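Local coordinates for GTPase activator-like protein (Chaetomium thermophilum, PDB 6SSH) that probably stimulates GTP hydrolysis by a small GTPase through this Rap/ran-GAP domain, the TSC2-type GAP piece of a longer protein, at residues A[4-15]-A[102-113]. Residues are numbered along the deposited sequence; the frame is centred on the assembly and turned at random.
Sequences KVGVIYIKEGQT and DFVNIVWNDSGK. With EDO (1,2-ethanediol), chain D; EDO (1,2-ethanediol), chain G.
Gly6 and Ile8 trade backbone hydrogen bonds with Val104, Ile106 and Trp108, pairing strand 2-10 in parallel with strand 104-109. Gly6 N donates to Val104 O, Ile106 N to Gly6 O, Ile8 N to Ile106 O and Trp108 N to Ile8 O; Ile10 N then meets Trp108 O at 2.9 Å, and Ile10 O accepts Asp110 N. At the Lys4 end of the pair, a water donates to Lys4 O and accepts from Val104 N.

The charged contact lies here too: Lys4 NZ reaches Asp102 OD1 at 3.1 Å in a salt bridge, its chain bent at the last torsion (chi4 72°), while Asp102 OD2 accepts a hydrogen bond from His77. Asn105 OD1 rests 3.1 Å from Gly6 CA, while Asn105 ND2 is hydrogen-bonded to Ile99 O.

These are the two central strands of the mixed sheet of the Rap/ran-GAP domain, flanked by strands 73-78 and 127-134. On one face Ile106 CD1 packs 3.8 Å from Val5 CG1, with helix 183-201 against Ile106. On the other, Ile10 CD1 presses on Val107 CG1 at 3.5 Å, tight for two methyls, and helix 17-21 touches Ile8 and Ile10.

Tyr9 and Trp108 lie side by side with their ring planes moderately inclined and little overlap, Tyr9 CE1 coming 3.5 Å from Trp108 CD1; Tyr30 meets both. With CG anti to the backbone N (chi1 -178°), the tyrosine carries OH to Asp110 OD2, a 2.7 Å bond on the anti lone pair, the carboxylate standing 84° to the ring.

Past the strands, Gly13 N, in the type II turn 11-14, donates to Ser111 O at 2.9 Å. Asn109 OD1 accepts both Ser111 N, closing an Asx turn, and Ser111 OG; that hydroxyl in turn accepts Lys113 N in an ST turn.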
ATOM      1  N   LYS A   4       6.315  -7.106   4.810  1.00 12.16           N
ATOM      2  CA  LYS A   4       5.464  -6.005   5.216  0.55 10.97           C
ATOM      3  C   LYS A   4       5.425  -4.960   4.112  1.00 12.74           C
ATOM      4  O   LYS A   4       6.491  -4.512   3.606  1.00 15.47           O
ATOM      5  CB  LYS A   4       5.891  -5.433   6.597  0.55 11.93           C
ATOM      6  CG  LYS A   4       7.325  -4.913   6.698  0.55 11.92           C
ATOM      7  CD  LYS A   4       7.702  -4.627   8.173  0.55 13.25           C
ATOM      8  CE  LYS A   4       9.149  -4.232   8.347  0.55 15.77           C
ATOM      9  NZ  LYS A   4       9.406  -2.870   7.841  0.55 17.71           N
ATOM     10  N   VAL A   5       4.222  -4.565   3.727  1.00 10.60           N
ATOM     11  CA  VAL A   5       4.032  -3.709   2.605  1.00  9.38           C
ATOM     12  C   VAL A   5       3.008  -2.627   2.933  1.00  9.00           C
ATOM     13  O   VAL A   5       1.901  -2.941   3.369  1.00  9.71           O
ATOM     14  CB  VAL A   5       3.586  -4.533   1.383  1.00 10.64           C
ATOM     15  CG1 VAL A   5       3.274  -3.643   0.201  1.00 10.67           C
ATOM     16  CG2 VAL A   5       4.627  -5.589   0.955  1.00 12.29           C
ATOM     17  N   GLY A   6       3.333  -1.369   2.712  1.00  8.92           N
ATOM     18  CA  GLY A   6       2.390  -0.315   2.973  1.00  9.11           C
ATOM     19  C   GLY A   6       1.313  -0.190   1.931  1.00  8.69           C
ATOM     20  O   GLY A   6       1.516  -0.631   0.746  1.00  9.23           O
ATOM     21  N   VAL A   7       0.168   0.358   2.266  1.00  8.52           N
ATOM     22  CA  VAL A   7      -0.878   0.666   1.323  1.00  8.81           C
ATOM     23  C   VAL A   7      -1.414   2.013   1.708  1.00 10.02           C
ATOM     24  O   VAL A   7      -1.919   2.199   2.845  1.00  9.55           O
ATOM     25  CB  VAL A   7      -2.050  -0.336   1.316  1.00  9.22           C
ATOM     26  CG1 VAL A   7      -3.038   0.043   0.237  1.00 11.47           C
ATOM     27  CG2 VAL A   7      -1.541  -1.769   1.144  1.00 10.51           C
ATOM     28  N   ILE A   8      -1.295   2.965   0.808  1.00  9.94           N
ATOM     29  CA  ILE A   8      -1.578   4.378   1.088  1.00  9.34           C
ATOM     30  C   ILE A   8      -2.571   4.966   0.113  1.00 11.61           C
ATOM     31  O   ILE A   8      -2.279   4.990  -1.104  1.00 11.72           O
ATOM     32  CB  ILE A   8      -0.304   5.221   1.004  1.00 10.21           C
ATOM     33  CG1 ILE A   8       0.821   4.647   1.893  1.00 11.82           C
ATOM     34  CG2 ILE A   8      -0.606   6.669   1.385  1.00 13.05           C
ATOM     35  CD1 ILE A   8       2.215   5.185   1.565  1.00 15.03           C
ATOM     36  N   TYR A   9      -3.725   5.427   0.554  1.00 10.16           N
ATOM     37  CA  TYR A   9      -4.731   6.078  -0.280  1.00  9.67           C
ATOM     38  C   TYR A   9      -4.507   7.573  -0.323  1.00 11.91           C
ATOM     39  O   TYR A   9      -4.421   8.222   0.737  1.00 12.24           O
ATOM     40  CB  TYR A   9      -6.147   5.814   0.277  1.00 11.61           C
ATOM     41  CG  TYR A   9      -7.218   6.436  -0.582  1.00 12.36           C
ATOM     42  CD1 TYR A   9      -7.623   5.834  -1.771  1.00 14.89           C
ATOM     43  CD2 TYR A   9      -7.806   7.645  -0.269  1.00 12.81           C
ATOM     44  CE1 TYR A   9      -8.566   6.412  -2.582  1.00 14.63           C
ATOM     45  CE2 TYR A   9      -8.763   8.235  -1.078  1.00 14.48           C
ATOM     46  CZ  TYR A   9      -9.155   7.631  -2.260  1.00 14.09           C
ATOM     47  OH  TYR A   9     -10.094   8.245  -3.033  1.00 15.93           O
ATOM     48  N   ILE A  10      -4.419   8.114  -1.536  1.00 11.42           N
ATOM     49  CA  ILE A  10      -4.309   9.556  -1.767  1.00 13.65           C
ATOM     50  C   ILE A  10      -5.620  10.092  -2.317  1.00 14.68           C
ATOM     51  O   ILE A  10      -6.065   9.637  -3.375  1.00 15.83           O
ATOM     52  CB  ILE A  10      -3.156   9.921  -2.692  1.00 13.29           C
ATOM     53  CG1 ILE A  10      -1.860   9.247  -2.252  1.00 12.30           C
ATOM     54  CG2 ILE A  10      -3.060  11.424  -2.764  1.00 13.52           C
ATOM     55  CD1 ILE A  10      -0.666   9.581  -3.126  1.00 12.94           C
ATOM     56  N   LYS A  11      -6.251  11.017  -1.602  1.00 14.08           N
ATOM     57  CA  LYS A  11      -7.540  11.581  -1.972  1.00 15.61           C
ATOM     58  C   LYS A  11      -7.356  12.699  -2.997  1.00 18.32           C
ATOM     59  O   LYS A  11      -6.310  13.329  -3.062  1.00 16.95           O
ATOM     60  CB  LYS A  11      -8.260  12.092  -0.698  1.00 17.51           C
ATOM     61  CG  LYS A  11      -9.718  12.474  -0.840  1.00 21.71           C
ATOM     62  CD  LYS A  11     -10.347  12.823   0.556  1.00 32.86           C
ATOM     63  CE  LYS A  11      -9.409  13.613   1.464  1.00 41.22           C
ATOM     64  NZ  LYS A  11     -10.156  14.453   2.462  1.00 46.30           N
ATOM     65  N   GLU A  12      -8.425  13.005  -3.723  1.00 19.42           N
ATOM     66  CA  GLU A  12      -8.422  14.074  -4.697  1.00 21.67           C
ATOM     67  C   GLU A  12      -7.818  15.370  -4.164  1.00 18.60           C
ATOM     68  O   GLU A  12      -8.205  15.824  -3.072  1.00 20.51           O
ATOM     69  CB  GLU A  12      -9.859  14.349  -5.133  1.00 27.52           C
ATOM     70  CG  GLU A  12      -9.961  15.401  -6.247  1.00 36.36           C
ATOM     71  CD  GLU A  12     -11.319  15.395  -6.921  1.00 44.66           C
ATOM     72  OE1 GLU A  12     -12.307  15.756  -6.252  1.00 45.60           O
ATOM     73  OE2 GLU A  12     -11.380  15.031  -8.117  1.00 50.88           O
ATOM     74  N   GLY A  13      -6.860  15.951  -4.888  1.00 19.23           N
ATOM     75  CA  GLY A  13      -6.273  17.211  -4.505  1.00 21.50           C
ATOM     76  C   GLY A  13      -5.073  17.154  -3.577  1.00 19.03           C
ATOM     77  O   GLY A  13      -4.400  18.145  -3.398  1.00 22.40           O
ATOM     78  N   GLN A  14      -4.830  16.019  -2.919  1.00 17.03           N
ATOM     79  CA  GLN A  14      -3.756  15.953  -1.937  1.00 17.71           C
ATOM     80  C   GLN A  14      -2.390  15.825  -2.557  1.00 18.09           C
ATOM     81  O   GLN A  14      -2.252  15.212  -3.646  1.00 20.01           O
ATOM     82  CB  GLN A  14      -3.969  14.751  -0.990  1.00 16.25           C
ATOM     83  CG  GLN A  14      -5.218  14.868  -0.145  1.00 16.21           C
ATOM     84  CD  GLN A  14      -5.412  13.701   0.801  1.00 16.09           C
ATOM     85  OE1 GLN A  14      -5.036  12.549   0.555  1.00 14.03           O
ATOM     86  NE2 GLN A  14      -5.942  14.038   1.964  1.00 16.85           N
ATOM     87  N   THR A  15      -1.403  16.451  -1.914  1.00 17.98           N
ATOM     88  CA  THR A  15      -0.053  16.528  -2.420  1.00 19.15           C
ATOM     89  C   THR A  15       1.002  16.215  -1.387  1.00 19.86           C
ATOM     90  O   THR A  15       2.127  15.906  -1.760  1.00 24.51           O
ATOM     91  CB  THR A  15       0.249  17.930  -3.005  1.00 24.03           C
ATOM     92  OG1 THR A  15       0.082  18.899  -1.998  1.00 25.58           O
ATOM     93  CG2 THR A  15      -0.675  18.246  -4.191  1.00 25.04           C
ATOM     94  N   ASP A 102       8.965   0.654   5.542  1.00 11.21           N
ATOM     95  CA  ASP A 102       8.642  -0.409   4.575  1.00 10.80           C
ATOM     96  C   ASP A 102       9.365  -0.125   3.294  1.00 12.70           C
ATOM     97  O   ASP A 102       9.250   0.944   2.697  1.00 13.22           O
ATOM     98  CB  ASP A 102       7.166  -0.421   4.339  1.00 11.23           C
ATOM     99  CG  ASP A 102       6.347  -0.915   5.545  1.00  9.97           C
ATOM    100  OD1 ASP A 102       6.916  -1.588   6.411  1.00 11.25           O
ATOM    101  OD2 ASP A 102       5.119  -0.647   5.534  1.00 10.86           O
ATOM    102  N   PHE A 103      10.096  -1.121   2.812  1.00 12.45           N
ATOM    103  CA  PHE A 103      10.835  -0.961   1.560  1.00 12.96           C
ATOM    104  C   PHE A 103       9.858  -0.706   0.410  1.00 10.71           C
ATOM    105  O   PHE A 103      10.181   0.025  -0.532  1.00 11.73           O
ATOM    106  CB  PHE A 103      11.704  -2.199   1.287  1.00 14.33           C
ATOM    107  CG  PHE A 103      12.850  -2.406   2.267  1.00 15.78           C
ATOM    108  CD1 PHE A 103      13.549  -1.342   2.811  1.00 24.10           C
ATOM    109  CD2 PHE A 103      13.231  -3.713   2.610  1.00 17.67           C
ATOM    110  CE1 PHE A 103      14.638  -1.582   3.709  1.00 28.29           C
ATOM    111  CE2 PHE A 103      14.323  -3.963   3.443  1.00 19.15           C
ATOM    112  CZ  PHE A 103      14.998  -2.894   4.021  1.00 26.35           C
ATOM    113  N   VAL A 104       8.736  -1.388   0.412  1.00 10.64           N
ATOM    114  CA  VAL A 104       7.740  -1.381  -0.652  1.00 10.55           C
ATOM    115  C   VAL A 104       6.433  -0.813  -0.127  1.00 11.01           C
ATOM    116  O   VAL A 104       5.962  -1.244   0.931  1.00 10.19           O
ATOM    117  CB  VAL A 104       7.497  -2.820  -1.160  1.00 12.45           C
ATOM    118  CG1 VAL A 104       6.510  -2.813  -2.284  1.00 12.09           C
ATOM    119  CG2 VAL A 104       8.844  -3.449  -1.579  1.00 13.21           C
ATOM    120  N   ASN A 105       5.838   0.119  -0.890  1.00  9.72           N
ATOM    121  CA  ASN A 105       4.540   0.704  -0.604  1.00  9.45           C
ATOM    122  C   ASN A 105       3.683   0.738  -1.837  1.00 10.44           C
ATOM    123  O   ASN A 105       4.178   1.126  -2.898  1.00 11.52           O
ATOM    124  CB  ASN A 105       4.690   2.146  -0.011  1.00  9.69           C
ATOM    125  CG  ASN A 105       5.203   2.141   1.393  1.00 11.71           C
ATOM    126  OD1 ASN A 105       4.464   1.827   2.311  1.00 12.64           O
ATOM    127  ND2 ASN A 105       6.423   2.444   1.573  1.00 12.18           N
ATOM    128  N   ILE A 106       2.461   0.361  -1.687  1.00  9.76           N
ATOM    129  CA  ILE A 106       1.408   0.459  -2.695  1.00  9.55           C
ATOM    130  C   ILE A 106       0.714   1.775  -2.510  1.00  9.91           C
ATOM    131  O   ILE A 106       0.314   2.109  -1.341  1.00 11.14           O
ATOM    132  CB  ILE A 106       0.431  -0.705  -2.569  1.00  9.84           C
ATOM    133  CG1 ILE A 106       1.162  -2.018  -2.791  1.00 10.99           C
ATOM    134  CG2 ILE A 106      -0.772  -0.534  -3.503  1.00 11.05           C
ATOM    135  CD1 ILE A 106       0.402  -3.232  -2.291  1.00 11.58           C
ATOM    136  N   VAL A 107       0.524   2.573  -3.553  1.00  9.93           N
ATOM    137  CA  VAL A 107      -0.110   3.863  -3.490  1.00 10.80           C
ATOM    138  C   VAL A 107      -1.346   3.880  -4.360  1.00 11.93           C
ATOM    139  O   VAL A 107      -1.233   3.581  -5.577  1.00 12.50           O
ATOM    140  CB  VAL A 107       0.860   4.956  -3.980  1.00 11.39           C
ATOM    141  CG1 VAL A 107       0.207   6.338  -3.982  1.00 15.86           C
ATOM    142  CG2 VAL A 107       2.099   5.004  -3.103  1.00 13.17           C
ATOM    143  N   TRP A 108      -2.513   4.114  -3.828  1.00 11.58           N
ATOM    144  CA  TRP A 108      -3.738   4.278  -4.607  1.00 10.87           C
ATOM    145  C   TRP A 108      -3.890   5.768  -4.843  1.00 11.96           C
ATOM    146  O   TRP A 108      -4.273   6.528  -3.949  1.00 12.69           O
ATOM    147  CB  TRP A 108      -4.929   3.665  -3.885  1.00 11.30           C
ATOM    148  CG  TRP A 108      -6.158   3.692  -4.773  1.00 10.45           C
ATOM    149  CD1 TRP A 108      -6.869   4.765  -5.179  1.00 11.77           C
ATOM    150  CD2 TRP A 108      -6.761   2.538  -5.425  1.00 10.72           C
ATOM    151  NE1 TRP A 108      -7.904   4.377  -6.030  1.00 15.18           N
ATOM    152  CE2 TRP A 108      -7.857   3.004  -6.156  1.00 12.49           C
ATOM    153  CE3 TRP A 108      -6.506   1.184  -5.391  1.00 12.72           C
ATOM    154  CZ2 TRP A 108      -8.682   2.143  -6.910  1.00 12.76           C
ATOM    155  CZ3 TRP A 108      -7.312   0.318  -6.120  1.00 12.36           C
ATOM    156  CH2 TRP A 108      -8.385   0.812  -6.876  1.00 13.31           C
ATOM    157  N   ASN A 109      -3.491   6.221  -6.031  1.00 13.07           N
ATOM    158  CA  ASN A 109      -3.421   7.631  -6.334  1.00 12.98           C
ATOM    159  C   ASN A 109      -4.725   8.157  -6.919  1.00 15.00           C
ATOM    160  O   ASN A 109      -4.922   8.161  -8.143  1.00 16.56           O
ATOM    161  CB  ASN A 109      -2.263   7.909  -7.264  1.00 14.95           C
ATOM    162  CG  ASN A 109      -2.157   9.390  -7.586  1.00 16.07           C
ATOM    163  OD1 ASN A 109      -2.623  10.235  -6.836  1.00 18.24           O
ATOM    164  ND2 ASN A 109      -1.543   9.697  -8.744  1.00 22.44           N
ATOM    165  N   ASP A 110      -5.631   8.607  -6.071  1.00 14.89           N
ATOM    166  CA  ASP A 110      -6.825   9.307  -6.485  1.00 15.67           C
ATOM    167  C   ASP A 110      -6.636  10.820  -6.463  1.00 17.44           C
ATOM    168  O   ASP A 110      -7.617  11.555  -6.534  1.00 19.51           O
ATOM    169  CB  ASP A 110      -8.017   8.935  -5.626  1.00 17.78           C
ATOM    170  CG  ASP A 110      -8.896   7.873  -6.236  1.00 21.09           C
ATOM    171  OD1 ASP A 110      -8.614   7.428  -7.372  1.00 26.22           O
ATOM    172  OD2 ASP A 110      -9.836   7.424  -5.564  1.00 19.32           O
ATOM    173  N   SER A 111      -5.412  11.328  -6.451  1.00 15.27           N
ATOM    174  CA  SER A 111      -5.219  12.764  -6.298  1.00 17.42           C
ATOM    175  C   SER A 111      -5.618  13.593  -7.498  1.00 20.15           C
ATOM    176  O   SER A 111      -5.854  14.765  -7.350  1.00 20.25           O
ATOM    177  CB  SER A 111      -3.765  13.104  -6.016  1.00 17.26           C
ATOM    178  OG  SER A 111      -2.942  12.912  -7.138  1.00 18.81           O
ATOM    179  N   GLY A 112      -5.597  12.981  -8.675  1.00 18.92           N
ATOM    180  CA  GLY A 112      -5.803  13.705  -9.939  1.00 18.94           C
ATOM    181  C   GLY A 112      -4.523  14.318 -10.458  1.00 20.18           C
ATOM    182  O   GLY A 112      -4.543  15.032 -11.481  1.00 24.34           O
ATOM    183  N   LYS A 113      -3.416  14.063  -9.793  1.00 22.66           N
ATOM    184  CA  LYS A 113      -2.101  14.605 -10.109  1.00 24.31           C
ATOM    185  C   LYS A 113      -1.115  13.457 -10.271  1.00 27.28           C
ATOM    186  O   LYS A 113      -1.321  12.350  -9.744  1.00 24.00           O
ATOM    187  CB  LYS A 113      -1.633  15.542  -8.993  1.00 27.47           C
ATOM    188  CG  LYS A 113      -2.632  16.659  -8.644  1.00 28.98           C
ATOM    189  CD  LYS A 113      -2.206  17.451  -7.401  1.00 32.70           C
ATOM    190  CE  LYS A 113      -3.201  18.568  -7.046  1.00 39.04           C
ATOM    191  NZ  LYS A 113      -3.210  19.667  -8.056  1.00 48.11           N
TER
HETATM  192  C1  EDO D 303       0.119  13.462  -5.536  1.00 27.42           C
HETATM  193  O1  EDO D 303      -0.267  14.829  -5.500  1.00 33.38           O
HETATM  194  C2  EDO D 303       1.164  13.299  -4.464  1.00 26.76           C
HETATM  195  O2  EDO D 303       2.269  12.593  -4.980  1.00 28.11           O
HETATM  196  C1  EDO G 306      -2.641  20.177  -0.412  1.00 55.01           C
HETATM  197  O1  EDO G 306      -3.458  20.499  -1.555  1.00 59.50           O
HETATM  198  C2  EDO G 306      -2.284  21.365   0.494  1.00 55.33           C
HETATM  199  O2  EDO G 306      -3.339  21.708   1.409  1.00 54.35           O
HETATM  200  O   HOH W   1       8.543  -3.771   2.256  1.00 20.92           O
HETATM  201  O   HOH W   2       9.949  -3.546   4.890  1.00 27.22           O